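Local structure of tail spike protein gp49 (4RU4) at residues E33-L38 / Q42-H47; D155-G160 / S164-E169; V173-V176 / V181-R184; C361-T364 / W370-I373; G516-V521 / K550-Y555. The protein forms a trimeric tailspike of a Pseudomonas phage and probably cleaves the host O-specific polysaccharide as a lyase during virus entry. One frame throughout, in Å; residues are numbered along the deposited sequence.

Contact 1: E33-L38 / Q42-H47. With EDO (1,2-ethanediol), chain V; EDO (1,2-ethanediol), chain C.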
# COMPACT_ATOMS: atom_id res chain seq x y z
N GLU B 33 -33.88 -42.37 -14.69
CA GLU B 33 -32.94 -43.47 -14.92
C GLU B 33 -32.92 -44.48 -13.78
O GLU B 33 -32.57 -45.64 -13.98
CB GLU B 33 -31.52 -42.96 -15.16
CG GLU B 33 -31.34 -42.32 -16.53
CD GLU B 33 -29.90 -41.87 -16.80
OE1 GLU B 33 -29.01 -42.10 -15.94
OE2 GLU B 33 -29.67 -41.30 -17.90
N ARG B 34 -33.30 -44.05 -12.58
CA ARG B 34 -33.19 -44.92 -11.41
C ARG B 34 -34.51 -45.26 -10.76
O ARG B 34 -34.62 -46.31 -10.12
CB ARG B 34 -32.32 -44.27 -10.34
CG ARG B 34 -30.95 -44.81 -10.30
CD ARG B 34 -30.10 -44.06 -9.31
NE ARG B 34 -28.77 -43.96 -9.88
CZ ARG B 34 -27.75 -43.32 -9.33
NH1 ARG B 34 -27.88 -42.71 -8.16
NH2 ARG B 34 -26.59 -43.31 -9.97
N TYR B 35 -35.47 -44.36 -10.84
CA TYR B 35 -36.73 -44.55 -10.13
C TYR B 35 -37.86 -44.54 -11.12
O TYR B 35 -37.94 -43.67 -11.98
CB TYR B 35 -36.92 -43.46 -9.05
CG TYR B 35 -35.74 -43.43 -8.14
CD1 TYR B 35 -35.58 -44.41 -7.18
CD2 TYR B 35 -34.74 -42.49 -8.31
CE1 TYR B 35 -34.47 -44.44 -6.36
CE2 TYR B 35 -33.62 -42.50 -7.51
CZ TYR B 35 -33.49 -43.48 -6.54
OH TYR B 35 -32.39 -43.50 -5.73
N ALA B 36 -38.74 -45.53 -10.99
CA ALA B 36 -39.90 -45.65 -11.85
C ALA B 36 -40.97 -44.60 -11.51
O ALA B 36 -41.73 -44.18 -12.38
CB ALA B 36 -40.48 -47.07 -11.73
N THR B 37 -41.03 -44.17 -10.25
CA THR B 37 -42.10 -43.26 -9.83
C THR B 37 -41.54 -42.11 -8.99
O THR B 37 -40.47 -42.23 -8.36
CB THR B 37 -43.19 -43.98 -8.97
OG1 THR B 37 -42.67 -44.25 -7.66
CG2 THR B 37 -43.65 -45.31 -9.62
N LEU B 38 -42.27 -41.00 -8.96
CA LEU B 38 -41.85 -39.86 -8.15
C LEU B 38 -41.83 -40.23 -6.67
O LEU B 38 -40.92 -39.81 -5.93
CB LEU B 38 -42.79 -38.67 -8.39
CG LEU B 38 -42.51 -37.42 -7.58
CD1 LEU B 38 -41.10 -36.91 -7.84
CD2 LEU B 38 -43.56 -36.37 -7.99
N GLN B 42 -38.66 -39.91 -4.12
CA GLN B 42 -38.77 -39.02 -2.95
C GLN B 42 -38.51 -39.76 -1.64
O GLN B 42 -38.24 -39.14 -0.61
CB GLN B 42 -40.13 -38.31 -2.90
CG GLN B 42 -40.24 -37.16 -3.92
CD GLN B 42 -41.43 -36.28 -3.65
OE1 GLN B 42 -42.38 -36.70 -2.96
NE2 GLN B 42 -41.39 -35.03 -4.17
N THR B 43 -38.60 -41.08 -1.69
CA THR B 43 -38.15 -41.89 -0.57
C THR B 43 -36.65 -41.68 -0.35
O THR B 43 -36.17 -41.72 0.78
CB THR B 43 -38.41 -43.35 -0.86
OG1 THR B 43 -39.84 -43.55 -0.87
CG2 THR B 43 -37.78 -44.23 0.20
N VAL B 44 -35.91 -41.45 -1.43
CA VAL B 44 -34.46 -41.26 -1.34
C VAL B 44 -34.15 -39.76 -1.27
O VAL B 44 -33.31 -39.32 -0.44
CB VAL B 44 -33.74 -41.91 -2.54
CG1 VAL B 44 -32.22 -41.64 -2.48
CG2 VAL B 44 -34.04 -43.42 -2.60
N TYR B 45 -34.83 -38.97 -2.10
CA TYR B 45 -34.62 -37.51 -2.14
C TYR B 45 -35.94 -36.77 -1.88
O TYR B 45 -36.67 -36.45 -2.82
CB TYR B 45 -34.08 -37.08 -3.51
CG TYR B 45 -32.86 -37.83 -3.99
CD1 TYR B 45 -31.62 -37.63 -3.39
CD2 TYR B 45 -32.93 -38.72 -5.05
CE1 TYR B 45 -30.50 -38.30 -3.83
CE2 TYR B 45 -31.78 -39.41 -5.49
CZ TYR B 45 -30.58 -39.19 -4.88
OH TYR B 45 -29.42 -39.85 -5.30
N PRO B 46 -36.25 -36.49 -0.61
CA PRO B 46 -37.57 -35.95 -0.29
C PRO B 46 -37.86 -34.65 -1.02
O PRO B 46 -39.00 -34.38 -1.34
CB PRO B 46 -37.51 -35.72 1.21
CG PRO B 46 -36.43 -36.68 1.68
CD PRO B 46 -35.42 -36.72 0.59
N HIS B 47 -36.84 -33.86 -1.33
CA HIS B 47 -37.14 -32.58 -1.96
C HIS B 47 -36.93 -32.54 -3.49
O HIS B 47 -36.93 -31.48 -4.10
CB HIS B 47 -36.43 -31.44 -1.21
CG HIS B 47 -36.82 -31.36 0.24
ND1 HIS B 47 -38.14 -31.38 0.66
CD2 HIS B 47 -36.07 -31.31 1.36
CE1 HIS B 47 -38.18 -31.32 1.98
NE2 HIS B 47 -36.94 -31.28 2.43
C1 EDO V . -32.29 -33.53 -2.33
O1 EDO V . -32.79 -33.57 -3.65
C2 EDO V . -33.39 -32.93 -1.49
O2 EDO V . -34.16 -34.00 -0.95
C1 EDO C . -28.38 -44.34 -13.66
O1 EDO C . -28.41 -45.19 -12.50
C2 EDO C . -27.25 -43.32 -13.56
O2 EDO C . -25.99 -43.94 -13.84
O HOH W 1 -29.90 -42.59 -5.94

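Contact 2: D155-G160 / S164-E169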
# COMPACT_ATOMS: atom_id res chain seq x y z
N ASP B 155 -37.19 5.93 2.42
CA ASP B 155 -36.47 6.06 1.16
C ASP B 155 -35.42 7.18 1.21
O ASP B 155 -35.68 8.27 1.71
CB ASP B 155 -37.41 6.35 -0.01
CG ASP B 155 -38.32 5.18 -0.34
OD1 ASP B 155 -38.10 4.07 0.18
OD2 ASP B 155 -39.27 5.39 -1.11
N SER B 156 -34.25 6.89 0.64
CA SER B 156 -33.17 7.87 0.52
C SER B 156 -32.71 8.43 1.85
O SER B 156 -32.13 9.52 1.89
CB SER B 156 -33.57 9.02 -0.42
OG SER B 156 -33.57 8.57 -1.76
N SER B 157 -32.92 7.68 2.91
CA SER B 157 -32.48 8.14 4.22
C SER B 157 -30.93 8.27 4.35
O SER B 157 -30.45 9.03 5.19
CB SER B 157 -33.12 7.33 5.36
OG SER B 157 -33.00 5.92 5.17
N PHE B 158 -30.16 7.58 3.51
CA PHE B 158 -28.72 7.86 3.47
C PHE B 158 -28.35 8.89 2.36
O PHE B 158 -27.61 9.86 2.59
CB PHE B 158 -27.91 6.56 3.25
CG PHE B 158 -26.42 6.79 3.04
CD1 PHE B 158 -25.58 7.07 4.12
CD2 PHE B 158 -25.86 6.74 1.77
CE1 PHE B 158 -24.19 7.30 3.92
CE2 PHE B 158 -24.49 6.97 1.56
CZ PHE B 158 -23.66 7.24 2.64
N SER B 159 -28.84 8.65 1.15
CA SER B 159 -28.57 9.55 0.01
C SER B 159 -29.80 9.77 -0.87
O SER B 159 -30.55 8.83 -1.16
CB SER B 159 -27.42 9.00 -0.83
OG SER B 159 -27.31 9.70 -2.05
N GLY B 160 -29.99 11.01 -1.32
CA GLY B 160 -31.12 11.32 -2.15
C GLY B 160 -30.94 10.87 -3.59
O GLY B 160 -31.88 10.97 -4.38
N SER B 164 -33.35 3.63 -3.02
CA SER B 164 -32.89 2.47 -2.26
C SER B 164 -31.67 2.78 -1.38
O SER B 164 -31.19 1.90 -0.66
CB SER B 164 -32.55 1.33 -3.22
OG SER B 164 -31.47 1.72 -4.07
N TYR B 165 -31.15 4.00 -1.45
CA TYR B 165 -29.99 4.35 -0.63
C TYR B 165 -30.45 4.73 0.78
O TYR B 165 -30.47 5.90 1.16
CB TYR B 165 -29.16 5.48 -1.26
CG TYR B 165 -28.47 5.10 -2.56
CD1 TYR B 165 -28.39 3.78 -3.00
CD2 TYR B 165 -27.87 6.09 -3.35
CE1 TYR B 165 -27.75 3.45 -4.19
CE2 TYR B 165 -27.22 5.77 -4.52
CZ TYR B 165 -27.17 4.46 -4.95
OH TYR B 165 -26.51 4.19 -6.13
N ARG B 166 -30.84 3.72 1.54
CA ARG B 166 -31.40 3.91 2.86
C ARG B 166 -30.31 3.90 3.94
O ARG B 166 -29.24 3.32 3.74
CB ARG B 166 -32.45 2.83 3.13
CG ARG B 166 -33.63 2.89 2.13
CD ARG B 166 -34.88 2.16 2.66
NE ARG B 166 -35.94 2.24 1.66
CZ ARG B 166 -36.36 1.20 0.94
NH1 ARG B 166 -35.84 -0.01 1.15
NH2 ARG B 166 -37.31 1.35 0.03
N ALA B 167 -30.60 4.53 5.07
CA ALA B 167 -29.65 4.69 6.17
C ALA B 167 -29.64 3.48 7.08
O ALA B 167 -30.61 2.72 7.14
CB ALA B 167 -29.99 5.95 6.99
N GLY B 168 -28.54 3.31 7.80
CA GLY B 168 -28.43 2.30 8.84
C GLY B 168 -27.00 1.78 8.82
O GLY B 168 -26.16 2.32 8.11
N GLU B 169 -26.70 0.74 9.60
CA GLU B 169 -25.36 0.14 9.56
C GLU B 169 -25.33 -1.14 10.39
O GLU B 169 -26.28 -1.42 11.12
CB GLU B 169 -24.29 1.12 10.11
CG GLU B 169 -24.55 1.66 11.50
CD GLU B 169 -23.66 2.88 11.81
OE1 GLU B 169 -22.47 2.69 12.16
OE2 GLU B 169 -24.15 4.03 11.65

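Contact 3: V173-V176 / V181-R184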
# COMPACT_ATOMS: atom_id res chain seq x y z
N VAL B 173 -21.76 -6.45 18.90
CA VAL B 173 -21.98 -6.27 20.34
C VAL B 173 -20.69 -6.42 21.17
O VAL B 173 -19.95 -7.41 21.02
CB VAL B 173 -23.13 -7.22 20.86
CG1 VAL B 173 -23.34 -7.08 22.39
CG2 VAL B 173 -24.45 -6.91 20.13
N ARG B 174 -20.43 -5.44 22.04
CA ARG B 174 -19.35 -5.53 22.98
C ARG B 174 -19.81 -6.14 24.30
O ARG B 174 -19.17 -7.07 24.82
CB ARG B 174 -18.76 -4.15 23.28
CG ARG B 174 -17.49 -4.23 24.08
CD ARG B 174 -16.82 -2.87 24.21
NE ARG B 174 -17.36 -2.09 25.30
CZ ARG B 174 -17.84 -0.85 25.19
NH1 ARG B 174 -17.86 -0.21 24.01
NH2 ARG B 174 -18.29 -0.24 26.28
N ALA B 175 -20.87 -5.59 24.88
CA ALA B 175 -21.41 -6.12 26.13
C ALA B 175 -22.86 -5.70 26.26
O ALA B 175 -23.32 -4.80 25.56
CB ALA B 175 -20.60 -5.63 27.33
N VAL B 176 -23.59 -6.39 27.13
CA VAL B 176 -25.00 -6.11 27.36
C VAL B 176 -25.18 -5.97 28.86
O VAL B 176 -24.71 -6.82 29.63
CB VAL B 176 -25.88 -7.29 26.88
CG1 VAL B 176 -27.37 -6.97 27.04
CG2 VAL B 176 -25.53 -7.66 25.43
N VAL B 181 -26.85 -1.85 25.37
CA VAL B 181 -25.91 -2.63 24.58
C VAL B 181 -24.74 -1.75 24.08
O VAL B 181 -24.94 -0.75 23.37
CB VAL B 181 -26.63 -3.29 23.40
CG1 VAL B 181 -25.65 -4.00 22.47
CG2 VAL B 181 -27.70 -4.26 23.93
N THR B 182 -23.53 -2.09 24.48
CA THR B 182 -22.39 -1.34 24.00
C THR B 182 -21.83 -2.07 22.77
O THR B 182 -22.02 -3.27 22.62
CB THR B 182 -21.28 -1.15 25.09
OG1 THR B 182 -20.90 -2.41 25.65
CG2 THR B 182 -21.78 -0.20 26.22
N ILE B 183 -21.16 -1.34 21.89
CA ILE B 183 -20.75 -1.94 20.62
C ILE B 183 -19.26 -1.73 20.41
O ILE B 183 -18.63 -0.89 21.08
CB ILE B 183 -21.56 -1.35 19.45
CG1 ILE B 183 -21.31 0.17 19.32
CG2 ILE B 183 -23.05 -1.68 19.63
CD1 ILE B 183 -22.23 0.88 18.33
N ARG B 184 -18.69 -2.51 19.49
CA ARG B 184 -17.24 -2.56 19.34
C ARG B 184 -16.59 -1.46 18.48
O ARG B 184 -15.39 -1.24 18.60
CB ARG B 184 -16.81 -3.96 18.87
CG ARG B 184 -17.12 -5.04 19.90
CD ARG B 184 -16.79 -6.45 19.40
NE ARG B 184 -16.76 -7.35 20.57
CZ ARG B 184 -16.71 -8.67 20.48
NH1 ARG B 184 -16.67 -9.23 19.29
NH2 ARG B 184 -16.67 -9.43 21.56
O HOH W 2 -16.67 -7.67 23.80
O HOH W 3 -19.88 -2.22 28.35

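Contact 4: C361-T364 / W370-I373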
# COMPACT_ATOMS: atom_id res chain seq x y z
N CYS B 361 -3.12 2.03 -6.74
CA CYS B 361 -3.69 1.32 -7.88
C CYS B 361 -3.07 1.76 -9.20
O CYS B 361 -2.62 2.91 -9.34
CB CYS B 361 -5.20 1.58 -7.97
SG CYS B 361 -6.07 0.86 -6.57
N THR B 362 -3.08 0.85 -10.17
CA THR B 362 -2.77 1.23 -11.55
C THR B 362 -4.10 1.15 -12.29
O THR B 362 -4.79 0.12 -12.24
CB THR B 362 -1.75 0.24 -12.18
OG1 THR B 362 -0.62 0.15 -11.31
CG2 THR B 362 -1.29 0.71 -13.56
N ILE B 363 -4.47 2.23 -12.98
CA ILE B 363 -5.81 2.33 -13.59
C ILE B 363 -5.69 2.85 -15.02
O ILE B 363 -5.04 3.88 -15.24
CB ILE B 363 -6.76 3.28 -12.78
CG1 ILE B 363 -6.60 3.07 -11.26
CG2 ILE B 363 -8.23 3.10 -13.23
CD1 ILE B 363 -7.42 4.06 -10.38
N THR B 364 -6.26 2.13 -15.99
CA THR B 364 -6.33 2.64 -17.36
C THR B 364 -7.71 3.20 -17.70
O THR B 364 -8.65 3.06 -16.94
CB THR B 364 -6.00 1.55 -18.39
OG1 THR B 364 -7.02 0.55 -18.35
CG2 THR B 364 -4.65 0.93 -18.14
N TRP B 370 -11.54 9.01 -20.17
CA TRP B 370 -11.35 9.38 -18.76
C TRP B 370 -10.84 8.15 -18.00
O TRP B 370 -10.88 7.03 -18.51
CB TRP B 370 -12.66 9.90 -18.15
CG TRP B 370 -13.86 9.01 -18.43
CD1 TRP B 370 -14.79 9.18 -19.44
CD2 TRP B 370 -14.26 7.84 -17.71
NE1 TRP B 370 -15.75 8.18 -19.38
CE2 TRP B 370 -15.45 7.34 -18.34
CE3 TRP B 370 -13.74 7.15 -16.61
CZ2 TRP B 370 -16.12 6.20 -17.88
CZ3 TRP B 370 -14.40 6.00 -16.16
CH2 TRP B 370 -15.58 5.54 -16.79
N ILE B 371 -10.33 8.37 -16.78
CA ILE B 371 -9.80 7.27 -15.97
C ILE B 371 -10.56 7.10 -14.67
O ILE B 371 -10.86 5.98 -14.24
CB ILE B 371 -8.29 7.50 -15.66
CG1 ILE B 371 -7.49 7.62 -16.96
CG2 ILE B 371 -7.72 6.35 -14.79
CD1 ILE B 371 -6.03 8.01 -16.73
N VAL B 372 -10.90 8.22 -14.03
CA VAL B 372 -11.70 8.17 -12.82
C VAL B 372 -12.91 9.05 -13.06
O VAL B 372 -12.75 10.20 -13.42
CB VAL B 372 -10.94 8.70 -11.59
CG1 VAL B 372 -11.90 8.75 -10.39
CG2 VAL B 372 -9.71 7.80 -11.31
N ILE B 373 -14.11 8.50 -12.91
CA ILE B 373 -15.36 9.25 -13.12
C ILE B 373 -16.18 9.30 -11.82
O ILE B 373 -16.10 8.40 -10.98
CB ILE B 373 -16.18 8.67 -14.31
CG1 ILE B 373 -17.31 9.62 -14.73
CG2 ILE B 373 -16.74 7.27 -13.97
CD1 ILE B 373 -17.83 9.40 -16.14

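Contact 5: G516-V521 / K550-Y555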
# COMPACT_ATOMS: atom_id res chain seq x y z
N GLY B 516 9.29 31.80 -12.20
CA GLY B 516 10.24 32.89 -12.03
C GLY B 516 11.48 32.75 -12.89
O GLY B 516 11.67 31.74 -13.56
N GLY B 517 12.32 33.78 -12.89
CA GLY B 517 13.52 33.73 -13.72
C GLY B 517 14.33 35.00 -13.57
O GLY B 517 13.98 35.89 -12.77
N ARG B 518 15.43 35.07 -14.32
CA ARG B 518 16.32 36.23 -14.31
C ARG B 518 16.34 36.80 -15.73
O ARG B 518 16.75 36.11 -16.66
CB ARG B 518 17.74 35.83 -13.86
CG ARG B 518 17.80 35.26 -12.43
CD ARG B 518 19.05 34.44 -12.16
NE ARG B 518 20.29 35.16 -12.45
CZ ARG B 518 21.01 35.82 -11.55
NH1 ARG B 518 20.61 35.88 -10.28
NH2 ARG B 518 22.14 36.44 -11.91
N VAL B 519 15.88 38.04 -15.87
CA VAL B 519 15.83 38.71 -17.17
C VAL B 519 16.80 39.88 -17.23
O VAL B 519 16.74 40.80 -16.41
CB VAL B 519 14.39 39.19 -17.49
CG1 VAL B 519 14.37 40.02 -18.79
CG2 VAL B 519 13.44 38.00 -17.58
N GLN B 520 17.72 39.84 -18.19
CA GLN B 520 18.71 40.90 -18.29
C GLN B 520 18.10 42.14 -18.95
O GLN B 520 17.36 42.01 -19.94
CB GLN B 520 19.94 40.44 -19.07
CG GLN B 520 20.96 41.54 -19.24
CD GLN B 520 22.23 41.03 -19.83
OE1 GLN B 520 23.07 40.46 -19.14
NE2 GLN B 520 22.38 41.20 -21.13
N VAL B 521 18.38 43.32 -18.40
CA VAL B 521 18.03 44.58 -19.06
C VAL B 521 19.26 45.49 -19.11
O VAL B 521 20.08 45.46 -18.21
CB VAL B 521 16.85 45.33 -18.38
CG1 VAL B 521 15.58 44.48 -18.39
CG2 VAL B 521 17.21 45.77 -16.94
N LYS B 550 16.33 43.71 -8.45
CA LYS B 550 17.51 43.90 -9.31
C LYS B 550 18.74 43.26 -8.67
O LYS B 550 19.00 43.46 -7.47
CB LYS B 550 17.78 45.40 -9.51
CG LYS B 550 19.23 45.72 -9.93
CD LYS B 550 19.38 47.20 -10.28
CE LYS B 550 20.80 47.69 -10.13
NZ LYS B 550 21.03 48.90 -10.96
N THR B 551 19.46 42.47 -9.47
CA THR B 551 20.75 41.93 -9.05
C THR B 551 21.91 42.15 -10.05
O THR B 551 21.72 42.55 -11.22
CB THR B 551 20.67 40.41 -8.74
OG1 THR B 551 20.55 39.68 -9.96
CG2 THR B 551 19.51 40.09 -7.79
N ASP B 552 23.12 41.93 -9.55
CA ASP B 552 24.33 41.88 -10.37
C ASP B 552 24.73 43.19 -11.05
O ASP B 552 25.43 43.22 -12.08
CB ASP B 552 24.27 40.69 -11.33
CG ASP B 552 24.25 39.38 -10.58
OD1 ASP B 552 25.33 38.98 -10.09
OD2 ASP B 552 23.16 38.78 -10.40
N ARG B 553 24.31 44.29 -10.43
CA ARG B 553 24.76 45.62 -10.79
C ARG B 553 24.37 46.49 -9.59
O ARG B 553 23.38 46.21 -8.91
CB ARG B 553 24.03 46.11 -12.06
CG ARG B 553 24.48 47.51 -12.53
CD ARG B 553 25.92 47.48 -13.02
NE ARG B 553 26.04 46.59 -14.17
CZ ARG B 553 27.16 46.36 -14.85
NH1 ARG B 553 28.29 46.97 -14.52
NH2 ARG B 553 27.14 45.53 -15.88
N SER B 554 25.16 47.52 -9.30
CA SER B 554 24.75 48.44 -8.25
C SER B 554 24.28 49.75 -8.88
O SER B 554 23.17 49.80 -9.38
CB SER B 554 25.88 48.64 -7.24
OG SER B 554 26.18 47.42 -6.57
N TYR B 555 25.10 50.80 -8.86
CA TYR B 555 24.72 52.01 -9.60
C TYR B 555 24.85 51.77 -11.10
O TYR B 555 25.85 51.22 -11.56
CB TYR B 555 25.52 53.25 -9.12
CG TYR B 555 25.11 53.65 -7.72
CD1 TYR B 555 23.90 54.31 -7.48
CD2 TYR B 555 25.90 53.33 -6.62
CE1 TYR B 555 23.51 54.66 -6.21
CE2 TYR B 555 25.52 53.67 -5.34
CZ TYR B 555 24.33 54.32 -5.13
OH TYR B 555 23.96 54.62 -3.85

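Contact 1: E33-L38 / Q42-H47
Leu-38 and Gln-42 are joined by a backbone bond, Gln-42 N to Leu-38 O at 2.9 Å, the i to i+4 step of the short helix 38-44. It is the one direct hydrogen bond between 33-38 and 42-47, and Leu-38 and Gln-42 are also the closest CA pair. Thr-37 stands at the N-cap, its OG1 capping Glu-40 N; residues before it meet 42-47 through side chains. Tyr-35 carries most of that contact. Its CG lies anti to the carbonyl carbon (chi1 -55°), which turns the ring toward Val-44, and the phenol OH comes within 3.5 Å of Val-44 CG2, the two side chains crossing at about a right angle. Tyr-35 CE2 also meets Tyr-45 CE2 at 4.1 Å, at the edge of the Tyr-45 ring. One face of that ring carries Val-44 CG1 over its centre, while Arg-34 CB lies over a face of the Tyr-35 ring, offset toward the rim. A single water gathers the polar ends: it accepts from Arg-34 NH1 at 3.0 Å, donates to Tyr-45 OH at 2.9 Å, and is bonded to Tyr-35 OH at 2.7 Å. Arg-34 NH1 and Tyr-45 OH are also hydrogen-bonded to Gly-21 O and Phe-20 O, respectively, and Tyr-45 packs on Ala-58 and Ala-62 of helix 55-65. Arg-34 NE points almost straight (176°) at a 1,2-ethanediol oxygen, probably from the crystallisation liquor. The chemistry implies a surface contact in which one water links two phenols and a guanidinium through hydrogen bonds, beside the apolar packing of Tyr-35, Val-44 and Tyr-45.

Contact 2: D155-G160 / S164-E169
Both nitrogens that Arg-166 offers to Asp-155 converge on one carboxylate oxygen. NH2 reaches Asp-155 OD1 at 2.8 Å and nearly along its C-O axis; NE meets the anti lone pair of the same OD1 at 3.2 Å. Because NE and NH2 both donate, the grip is side-on, and with OD1 in the guanidinium plane and the two planes 26° apart it is nearly flat. Extension of Arg-166 from CG to NE brings its end back to 155-160, although the side chain sets off away from that loop, with CB brushing Ser-157 OG. Arg-166 NH1 has a different partner, Ala-301 O.

A second doubly used acceptor is Tyr-165 O, which takes Phe-158 N at 2.9 Å and Ser-159 N at 3.2 Å. Tyr-165 is the centre of an inverse gamma turn, and the carbonyl is presented to two successive amides of the opposing loop. Next to it, Ser-157 OG accepts from Ala-167 N at 2.8 Å, with the N-H aimed at 167°; a chi1 of 49° sets this hydroxyl between its own backbone N and carbonyl carbon. Ser-157 OG is also bonded to Thr-154 O. Ser-159 CB sits 3.9 Å from Tyr-165 CD2, at the ring's edge, and Tyr-165 OH is hydrogen-bonded to Glu-376 OE1.

In the loop ahead of strand 168-177, in the Ig-like range, polar bonds thus contribute strongly to the shape, alongside packing of Tyr-165 and Phe-158.

Contact 3: V173-V176 / V181-R184
Arg-174 lays its guanidinium over Thr-182, whose CB lies 3.3 Å above the plane, offset toward the rim. The bend at chi3 (85°) folds the chain back over the neighbouring strand, and NH1 makes a weak bond to Ile-183 O at 3.1 Å. The stronger polar partner of this group is Asp-321 of the second subunit, salt-bridged to NE.

In the backbone, Arg-174 N and Ala-175 N both turn to Thr-182 O, at 2.8 Å and at a weak 3.4 Å. The return bond, Thr-182 N to Ala-175 O, measures 2.9 Å. Val-173/Ile-183 and Val-176/Val-181 are non-hydrogen-bonded pairs and Ala-175/Thr-182 an antiparallel hydrogen-bonded pair, so the register slips by one between Val-173 and Ala-175. The valines supply the apolar contact: Val-181 CG1 meets Val-173 CG1 at 3.9 Å, the two side chains crossing at about a right angle, while Val-176 and Val-181 run side by side.

Arg-184 reaches back extended from CG to NE, with Val-173 O 3.2 Å above one face of its guanidinium. A water bridges Arg-184 NH2 and Arg-174 O. Arg-184 NH1 pairs with Glu-172, and the group forms a cation-pi contact with Tyr-289 of the second subunit.

The N-to-C directions of the short strand segments make 155°, near antiparallel. Two adjacent residues opposite one define a classic beta bulge, here in the hairpin 168-177/180-183 of the Ig-like range, against which another subunit packs.

Contact 4: C361-T364 / W370-I373
Ile-363 and Ile-371 make the tight part of this contact, CG2 against CG2 at 3.6 Å, while the rest of the two segments touches only lightly. Both methyls lie anti to their backbone N (CG1 at chi1 -42° in Ile-363 and -58° in Ile-371), so the two branches project across the gap and the side chains cross obliquely. Ile-371 CG2 also lies 3.7 Å from Ile-363 O and 4.0 Å from Thr-364 O, placing it against the backbone of the first strand. The looser part is the other branch of Ile-363: CD1 only grazes Val-372 CG2 at 4.5 Å. Thr-364, partly exposed, turns its CB away, and its OG1 is bonded to Gly-347 N.

No hydrogen bond joins the segments, and the nearest CA atoms, of Thr-364 and Ile-371, stay 6.0 Å apart. Strand 362-364 is instead paired in parallel with 344-345 and 388-390, whereas 372-377 belongs to the parallel sheet beside 349-352 and 403-405. Leu-389 touches both isoleucines. The contact is buried, within the beta-helix of the pectin lyase-like range, with Gly-368 and Asp-394 of the calcium site about 9 and 10 Å from the Ile-371 side chain. Chemically, what joins these two segments across the contact is aliphatic packing.

Contact 5: G516-V521 / K550-Y555
The guanidinium of Arg-518 meets Asp-552 OD2 at its edge, and Thr-551 OG1 approaches obliquely at 3.8 Å from NH1. The carboxylate is turned 70° from the guanidinium, so this is no flat, two-pronged pairing: Arg-518 NH2 comes to Asp-552 OD2 from above the carboxylate plane, 52° out of it, at 3.0 Å. From the opposite face of that plane Thr-551 OG1 donates to the same OD2 at 2.8 Å. Arg-518 is bent at chi3 (54°), and the bend turns its end across to the other segment; Arg-518 and Asp-552 cross at about a right angle.

OD2 has a further partner in Thr-568 OG1 of the third subunit, and Arg-518 NH1 is bonded to the same hydroxyl. The salt bridge thus lies at a subunit interface, and the cluster of donors round OD2 would be expected to stabilise its negative charge. Within 550-555, Lys-550 NZ bonds Ser-554 O at 2.8 Å, as well as Val-560 O and Asn-591 OD1 beyond it.

The backbones do not pair; the nearest CA atoms, of Arg-518 and Thr-551, are 8.9 Å apart. Strand 590-600 runs antiparallel to both 510-522 and 545-551 and lies between them, with Asn-594 touching Arg-518 and bonded to Thr-551 OG1, so the ion pair spans that middle strand in the C-terminal Ig-like range.

From the N terminus the five contacts follow in series; none nests in or crosses another. Contact 1 closes a short helical turn near one end of the chain. Contact 2 closes the loop leading into strand 168-177, and contact 3 lies further along that strand, where it turns back as a hairpin; their segments adjoin in sequence, with centres about 24 Å apart. Contact 4 closes the turn between two sheets of the beta-helix, about 28 Å from contact 2 centre to centre. Contact 5 closes the longest loop, 28 residues, across strand 590-600 in the C-terminal domain. Contacts 1 and 5 lie on opposite sides of the chain's centre, about 100 Å apart between centres.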